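Local coordinates for coiled-coil quantitatively-enriched protein 1 (Schizosaccharomyces pombe, PDB 7CUJ) that links telomeres to the meiotic centrosome component Pcp1 and is needed for telomere clustering in meiotic prophase, telomere length regulation and chromosome segregation, at residues Gly43-Ser47 with Arg48-Lys52; Glu192-Met195 with Ser196-Ser200; Ser226-Asn229 with Ala230-Val234. One frame throughout, in Å; residues are numbered along the deposited sequence.

Contact 1: residues Gly43-Ser47 with Arg48-Lys52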
loop_
_atom_site.group_PDB
_atom_site.type_symbol
_atom_site.label_atom_id
_atom_site.label_comp_id
_atom_site.label_asym_id
_atom_site.label_seq_id
_atom_site.Cartn_x
_atom_site.Cartn_y
_atom_site.Cartn_z
ATOM N N GLY A 43 3.195 -3.328 -14.826
ATOM C CA GLY A 43 3.221 -2.282 -15.836
ATOM C C GLY A 43 4.313 -1.242 -15.600
ATOM O O GLY A 43 5.062 -1.329 -14.629
ATOM N N PRO A 44 4.435 -0.231 -16.496
ATOM C CA PRO A 44 5.363 0.883 -16.293
ATOM C C PRO A 44 5.102 1.584 -14.961
ATOM O O PRO A 44 3.952 1.759 -14.562
ATOM C CB PRO A 44 5.028 1.841 -17.450
ATOM C CG PRO A 44 4.435 0.950 -18.519
ATOM C CD PRO A 44 3.681 -0.116 -17.756
ATOM N N SER A 45 6.186 1.970 -14.282
ATOM C CA SER A 45 6.108 2.639 -12.994
ATOM C C SER A 45 7.025 3.861 -12.993
ATOM O O SER A 45 8.001 3.904 -13.734
ATOM C CB SER A 45 6.452 1.688 -11.876
ATOM O OG SER A 45 7.822 1.310 -11.933
ATOM N N ASP A 46 6.704 4.844 -12.145
ATOM C CA ASP A 46 7.479 6.072 -12.059
ATOM C C ASP A 46 8.764 5.835 -11.267
ATOM O O ASP A 46 8.951 4.776 -10.671
ATOM C CB ASP A 46 6.639 7.233 -11.512
ATOM C CG ASP A 46 6.178 7.057 -10.075
ATOM O OD1 ASP A 46 7.044 7.011 -9.179
ATOM O OD2 ASP A 46 4.952 6.978 -9.862
ATOM N N SER A 47 9.626 6.858 -11.258
ATOM C CA SER A 47 10.948 6.834 -10.655
ATOM C C SER A 47 10.881 6.563 -9.152
ATOM O O SER A 47 11.751 5.885 -8.606
ATOM C CB SER A 47 11.673 8.124 -10.952
ATOM O OG SER A 47 12.899 8.196 -10.243
ATOM N N ARG A 48 9.848 7.100 -8.490
ATOM C CA ARG A 48 9.729 7.011 -7.042
ATOM C C ARG A 48 9.255 5.618 -6.628
ATOM O O ARG A 48 9.603 5.150 -5.544
ATOM C CB ARG A 48 8.844 8.139 -6.502
ATOM C CG ARG A 48 9.525 9.501 -6.490
ATOM C CD ARG A 48 8.564 10.662 -6.329
ATOM N NE ARG A 48 7.855 10.644 -5.057
ATOM C CZ ARG A 48 6.541 10.491 -4.918
ATOM N NH1 ARG A 48 5.764 10.347 -5.980
ATOM N NH2 ARG A 48 6.008 10.489 -3.710
ATOM N N ILE A 49 8.467 4.962 -7.493
ATOM C CA ILE A 49 8.058 3.582 -7.276
ATOM C C ILE A 49 9.303 2.697 -7.306
ATOM O O ILE A 49 9.478 1.825 -6.452
ATOM C CB ILE A 49 7.017 3.125 -8.324
ATOM C CG1 ILE A 49 5.676 3.853 -8.186
ATOM C CG2 ILE A 49 6.844 1.612 -8.298
ATOM C CD1 ILE A 49 4.854 3.459 -6.973
ATOM N N GLN A 50 10.162 2.945 -8.300
ATOM C CA GLN A 50 11.381 2.183 -8.520
ATOM C C GLN A 50 12.339 2.368 -7.346
ATOM O O GLN A 50 13.045 1.433 -6.975
ATOM C CB GLN A 50 12.024 2.595 -9.844
ATOM C CG GLN A 50 11.256 2.101 -11.062
ATOM C CD GLN A 50 11.645 2.808 -12.337
ATOM O OE1 GLN A 50 12.683 3.459 -12.422
ATOM N NE2 GLN A 50 10.805 2.676 -13.351
ATOM N N GLU A 51 12.340 3.578 -6.771
ATOM C CA GLU A 51 13.134 3.920 -5.601
ATOM C C GLU A 51 12.702 3.059 -4.416
ATOM O O GLU A 51 13.543 2.584 -3.653
ATOM C CB GLU A 51 12.976 5.412 -5.293
ATOM C CG GLU A 51 13.749 5.886 -4.072
ATOM C CD GLU A 51 13.955 7.390 -3.988
ATOM O OE1 GLU A 51 15.006 7.805 -3.460
ATOM O OE2 GLU A 51 13.065 8.148 -4.451
ATOM N N LYS A 52 11.383 2.862 -4.282
ATOM C CA LYS A 52 10.802 2.103 -3.186
ATOM C C LYS A 52 11.056 0.608 -3.370
ATOM O O LYS A 52 11.184 -0.119 -2.389
ATOM C CB LYS A 52 9.310 2.424 -3.045
ATOM C CG LYS A 52 9.011 3.632 -2.169
ATOM C CD LYS A 52 7.749 4.368 -2.543
ATOM C CE LYS A 52 7.513 5.580 -1.665
ATOM N NZ LYS A 52 6.280 6.301 -2.054
#

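Contact 2: residues Glu192-Met195 with Ser196-Ser200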
loop_
_atom_site.group_PDB
_atom_site.type_symbol
_atom_site.label_atom_id
_atom_site.label_comp_id
_atom_site.label_asym_id
_atom_site.label_seq_id
_atom_site.Cartn_x
_atom_site.Cartn_y
_atom_site.Cartn_z
ATOM N N GLU A 192 24.523 -10.122 -2.489
ATOM C CA GLU A 192 24.827 -8.701 -2.579
ATOM C C GLU A 192 26.339 -8.513 -2.710
ATOM O O GLU A 192 26.797 -7.744 -3.554
ATOM C CB GLU A 192 24.253 -7.933 -1.385
ATOM C CG GLU A 192 24.361 -6.422 -1.531
ATOM C CD GLU A 192 23.840 -5.590 -0.368
ATOM O OE1 GLU A 192 22.762 -5.923 0.170
ATOM O OE2 GLU A 192 24.515 -4.604 0.002
ATOM N N ALA A 193 27.103 -9.237 -1.881
ATOM C CA ALA A 193 28.557 -9.189 -1.909
ATOM C C ALA A 193 29.076 -9.710 -3.246
ATOM O O ALA A 193 30.041 -9.174 -3.782
ATOM C CB ALA A 193 29.137 -9.964 -0.750
ATOM N N TYR A 194 28.422 -10.751 -3.779
ATOM C CA TYR A 194 28.796 -11.290 -5.076
ATOM C C TYR A 194 28.569 -10.239 -6.160
ATOM O O TYR A 194 29.481 -9.948 -6.929
ATOM C CB TYR A 194 28.074 -12.607 -5.375
ATOM C CG TYR A 194 28.514 -13.248 -6.667
ATOM C CD1 TYR A 194 29.653 -14.038 -6.720
ATOM C CD2 TYR A 194 27.808 -13.046 -7.843
ATOM C CE1 TYR A 194 30.071 -14.619 -7.908
ATOM C CE2 TYR A 194 28.211 -13.620 -9.038
ATOM C CZ TYR A 194 29.348 -14.407 -9.070
ATOM O OH TYR A 194 29.755 -14.978 -10.242
ATOM N N MET A 195 27.357 -9.671 -6.199
ATOM C CA MET A 195 26.998 -8.637 -7.160
ATOM C C MET A 195 28.062 -7.543 -7.157
ATOM O O MET A 195 28.559 -7.153 -8.212
ATOM C CB MET A 195 25.648 -7.995 -6.815
ATOM C CG MET A 195 24.455 -8.935 -6.875
ATOM S SD MET A 195 24.036 -9.467 -8.552
ATOM C CE MET A 195 24.939 -11.012 -8.645
ATOM N N SER A 196 28.400 -7.077 -5.948
ATOM C CA SER A 196 29.294 -5.954 -5.716
ATOM C C SER A 196 30.718 -6.283 -6.162
ATOM O O SER A 196 31.340 -5.499 -6.876
ATOM C CB SER A 196 29.245 -5.545 -4.264
ATOM O OG SER A 196 30.060 -4.409 -4.024
ATOM N N VAL A 197 31.222 -7.450 -5.741
ATOM C CA VAL A 197 32.619 -7.815 -5.925
ATOM C C VAL A 197 32.892 -8.172 -7.387
ATOM O O VAL A 197 33.955 -7.847 -7.911
ATOM C CB VAL A 197 33.044 -8.938 -4.958
ATOM C CG1 VAL A 197 34.392 -9.539 -5.323
ATOM C CG2 VAL A 197 33.053 -8.457 -3.515
ATOM N N THR A 198 31.926 -8.836 -8.038
ATOM C CA THR A 198 32.060 -9.280 -9.418
ATOM C C THR A 198 32.180 -8.080 -10.357
ATOM O O THR A 198 32.950 -8.121 -11.314
ATOM C CB THR A 198 30.913 -10.221 -9.817
ATOM O OG1 THR A 198 31.020 -11.401 -9.020
ATOM C CG2 THR A 198 30.924 -10.607 -11.281
ATOM N N SER A 199 31.414 -7.020 -10.073
ATOM C CA SER A 199 31.356 -5.853 -10.941
ATOM C C SER A 199 32.603 -4.981 -10.787
ATOM O O SER A 199 33.118 -4.465 -11.777
ATOM C CB SER A 199 30.083 -5.068 -10.731
ATOM O OG SER A 199 29.851 -4.825 -9.352
ATOM N N SER A 200 33.083 -4.827 -9.545
ATOM C CA SER A 200 34.207 -3.951 -9.244
ATOM C C SER A 200 35.529 -4.594 -9.661
ATOM O O SER A 200 36.286 -4.009 -10.434
ATOM C CB SER A 200 34.217 -3.550 -7.788
ATOM O OG SER A 200 34.534 -4.657 -6.955
#

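Contact 3: residues Ser226-Asn229 with Ala230-Val234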
loop_
_atom_site.group_PDB
_atom_site.type_symbol
_atom_site.label_atom_id
_atom_site.label_comp_id
_atom_site.label_asym_id
_atom_site.label_seq_id
_atom_site.Cartn_x
_atom_site.Cartn_y
_atom_site.Cartn_z
ATOM N N SER A 226 21.318 -14.637 -15.713
ATOM C CA SER A 226 21.576 -14.854 -17.128
ATOM C C SER A 226 21.112 -13.675 -17.984
ATOM O O SER A 226 21.618 -13.483 -19.090
ATOM C CB SER A 226 20.942 -16.144 -17.585
ATOM O OG SER A 226 19.616 -16.255 -17.087
ATOM N N SER A 227 20.157 -12.889 -17.468
ATOM C CA SER A 227 19.541 -11.815 -18.232
ATOM C C SER A 227 20.217 -10.467 -17.962
ATOM O O SER A 227 20.995 -9.995 -18.790
ATOM C CB SER A 227 18.046 -11.762 -18.007
ATOM O OG SER A 227 17.739 -11.655 -16.625
ATOM N N TYR A 228 19.909 -9.866 -16.801
ATOM C CA TYR A 228 20.238 -8.484 -16.463
ATOM C C TYR A 228 19.680 -7.520 -17.510
ATOM O O TYR A 228 20.251 -6.457 -17.750
ATOM C CB TYR A 228 21.743 -8.276 -16.252
ATOM C CG TYR A 228 22.310 -8.849 -14.979
ATOM C CD1 TYR A 228 21.846 -8.445 -13.734
ATOM C CD2 TYR A 228 23.336 -9.782 -15.019
ATOM C CE1 TYR A 228 22.374 -8.972 -12.564
ATOM C CE2 TYR A 228 23.873 -10.317 -13.860
ATOM C CZ TYR A 228 23.389 -9.911 -12.628
ATOM O OH TYR A 228 23.917 -10.433 -11.485
ATOM N N ASN A 229 18.549 -7.900 -18.117
ATOM C CA ASN A 229 17.892 -7.088 -19.128
ATOM C C ASN A 229 16.870 -6.176 -18.449
ATOM O O ASN A 229 16.957 -5.932 -17.247
ATOM C CB ASN A 229 17.303 -7.952 -20.250
ATOM C CG ASN A 229 16.328 -9.004 -19.760
ATOM O OD1 ASN A 229 15.645 -8.818 -18.755
ATOM N ND2 ASN A 229 16.252 -10.118 -20.470
ATOM N N ALA A 230 15.897 -5.692 -19.234
ATOM C CA ALA A 230 14.897 -4.749 -18.758
ATOM C C ALA A 230 13.961 -5.399 -17.736
ATOM O O ALA A 230 13.377 -4.700 -16.910
ATOM C CB ALA A 230 14.141 -4.173 -19.931
ATOM N N SER A 231 13.839 -6.733 -17.780
ATOM C CA SER A 231 12.859 -7.445 -16.972
ATOM C C SER A 231 13.502 -8.078 -15.736
ATOM O O SER A 231 12.869 -8.891 -15.062
ATOM C CB SER A 231 12.125 -8.474 -17.797
ATOM O OG SER A 231 12.978 -9.563 -18.124
ATOM N N PHE A 232 14.746 -7.685 -15.431
ATOM C CA PHE A 232 15.510 -8.321 -14.365
ATOM C C PHE A 232 14.909 -8.014 -12.993
ATOM O O PHE A 232 14.635 -8.929 -12.218
ATOM C CB PHE A 232 16.995 -7.951 -14.440
ATOM C CG PHE A 232 17.809 -8.474 -13.283
ATOM C CD1 PHE A 232 18.050 -9.833 -13.142
ATOM C CD2 PHE A 232 18.315 -7.612 -12.320
ATOM C CE1 PHE A 232 18.788 -10.318 -12.072
ATOM C CE2 PHE A 232 19.053 -8.098 -11.250
ATOM C CZ PHE A 232 19.286 -9.449 -11.126
ATOM N N LEU A 233 14.723 -6.722 -12.694
ATOM C CA LEU A 233 14.197 -6.300 -11.404
ATOM C C LEU A 233 12.786 -6.850 -11.216
ATOM O O LEU A 233 12.458 -7.367 -10.151
ATOM C CB LEU A 233 14.216 -4.769 -11.308
ATOM C CG LEU A 233 15.600 -4.124 -11.215
ATOM C CD1 LEU A 233 15.481 -2.613 -11.101
ATOM C CD2 LEU A 233 16.393 -4.680 -10.041
ATOM N N VAL A 234 11.974 -6.760 -12.275
ATOM C CA VAL A 234 10.576 -7.160 -12.231
ATOM C C VAL A 234 10.465 -8.637 -11.848
ATOM O O VAL A 234 9.639 -8.996 -11.010
ATOM C CB VAL A 234 9.851 -6.809 -13.549
ATOM C CG1 VAL A 234 8.562 -7.592 -13.745
ATOM C CG2 VAL A 234 9.579 -5.315 -13.657
HETATM O O HOH W 1 14.573 -11.344 -16.717
#

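Contact 1: residues Gly43-Ser47 with Arg48-Lys52
Asp-46 lays its carboxylate across CG1 of Ile-49, the two side chains crossing at about a right angle with OD1 and OD2 each 3.6 Å from that carbon. A chi1 of 65°, which sets CG between the backbone N and the carbonyl carbon, places OD1 within bonding distance of the first-turn amides of helix 47-65. OD1 takes the main capping bond from Ile-49 N at 3.0 Å, met from above the carboxylate plane, and a weaker, more bent one from Arg-48 N at 2.9 Å. The main-chain oxygen of Asp-46 receives Gln-50 N in the carbonyl plane, the helical ladder continuing with Glu-51 N to Ser-47 O. Ahead of the cap, Ser-45 sets CB 3.6 Å from Ile-49 CG2, while its OG lies 3.6 Å from Gln-50 CG, so the loop's serine lies against both an aliphatic branch and an amide side chain of the helix. OD2 is hydrogen-bonded to NE2 of His-39 of the second subunit, whose Asp-46 OD2 pairs with Asp-46 N here and whose Pro-44 O receives Arg-48 NH1. An alanine in place of Asp-46 is likely to leave the amides of Arg-48 and Ile-49 without their side-chain acceptor and His-39 of the second subunit without its mate. One carboxylate thus serves both helix initiation and subunit pairing, and its negative charge, set at the helix N terminus, is probably stabilised by the helix dipole.

Contact 2: residues Glu192-Met195 with Ser196-Ser200
Tyr-194 leaves the helix through CB with CG anti to its own N (chi1 -176°), which carries the ring outward, with one face turned to Thr-198 of the next turn. Beyond CB every atom of the side chain meets the same partner: OG1 of Thr-198 is 3.9 Å from Tyr-194 CG, the separation closes to 3.4 Å at CZ, and at the tip it opens again to 4.0 Å from Tyr-194 OH. The threonine oxygen stands 3.3 Å above the ring plane, over its centre. At the ring's edge, in its plane, lies the CE methyl of Met-195, brought there by bends at chi2 and chi3.

What holds Thr-198 OG1 over the ring is a hydrogen bond to the same residue's carbonyl: it donates to Tyr-194 O at 3.0 Å, from above the carbonyl plane. That carbonyl also receives Thr-198 N at 2.9 Å, nearly along the C=O axis, so a single oxygen is gripped by two donors from one residue. With the hydroxyl proton committed to the carbonyl, the contact with the ring is packing. Further round the helix, Val-197 rests its CG2 3.1 Å from Ala-193 O, whose acceptance of Val-197 N continues the regular ladder.

Helix 191-200 is the crossover of the beta-alpha-beta unit formed with strands 184-188 and 208-213. Tyr-194 meets a residue of each strand, pairing edge-to-face with Phe-188 and making a cation-pi contact with Arg-210, while Glu-192 forms a salt bridge with Lys-65 at the end of helix 47-65.

Contact 3: residues Ser226-Asn229 with Ala230-Val234
Two first torsions bring together the two aromatic rings flanking Asn-229: Phe-232 has CG anti to its backbone N (chi1 174°), whereas Tyr-228 has CG anti to its carbonyl carbon (chi1 -73°), and the two side chains run side by side, pointing the same way. The pair is edge-to-face, with the edge of Tyr-228 turned to the face of Phe-232, planes at 51° and centroids 4.6 Å apart. CD1 of Tyr-228 stands over the centre of the phenyl ring, and the closest approach is from Tyr-228 CE1 to Phe-232 CZ at 3.4 Å. Tyr-228 has left-handed backbone angles, immediately ahead of the turn that begins at Asn-229. Phe-224 packs on Phe-232 as well, extending this aromatic contact into the preceding loop.

The polar half is an Asx turn built on Asn-229. Its OD1 accepts Ser-231 N at 2.9 Å and Ser-231 OG at 2.8 Å, both approaching from the same face of the amide plane. The Asx turn overlaps the type I beta turn from Asn-229 to Phe-232, whose backbone bond, from Phe-232 N to Asn-229 O, is weak. Water 1 bridges the two serines, donating to Ser-231 OG and, at 3.2 Å, to Ser-227 OG; the latter hydroxyl is also hydrogen-bonded to Phe-224 O. Ala-230 and Ser-231 also pack on an apolar side chain of another protein's chain.

Ser-231 occupies the N-cap position of helix 232-243 but makes no capping bond with its side chain. Its hydroxyl instead donates backwards to Asn-229 while accepting from the water, and is thereby engaged in both roles. The side-chain carbonyl of Asn-229 thus takes both polar groups of Ser-231, and the ring pair adds packing on the helix's first residue, which together probably restrain the lead-in.

In the fold
The chain is one piece of the longer telomere protein, a domain with a six-stranded parallel sheet and flanking helices. From its N terminus the three contacts come in series; none nests within or crosses another. Contact 1 closes the loop between helices 34-41 and 47-65, at a subunit interface. Contact 2 spans successive turns of helix 191-200 beside the sheet, about 24 Å from contact 1 between centres. Contact 3 closes the loop from helix 217-223 into helix 232-243, whose start packs on Phe-40 of helix 34-41. Contacts 2 and 3 touch directly, Met-195 CE lying 3.1 Å from Tyr-228 OH, which joins the crossover helix to the later helical region.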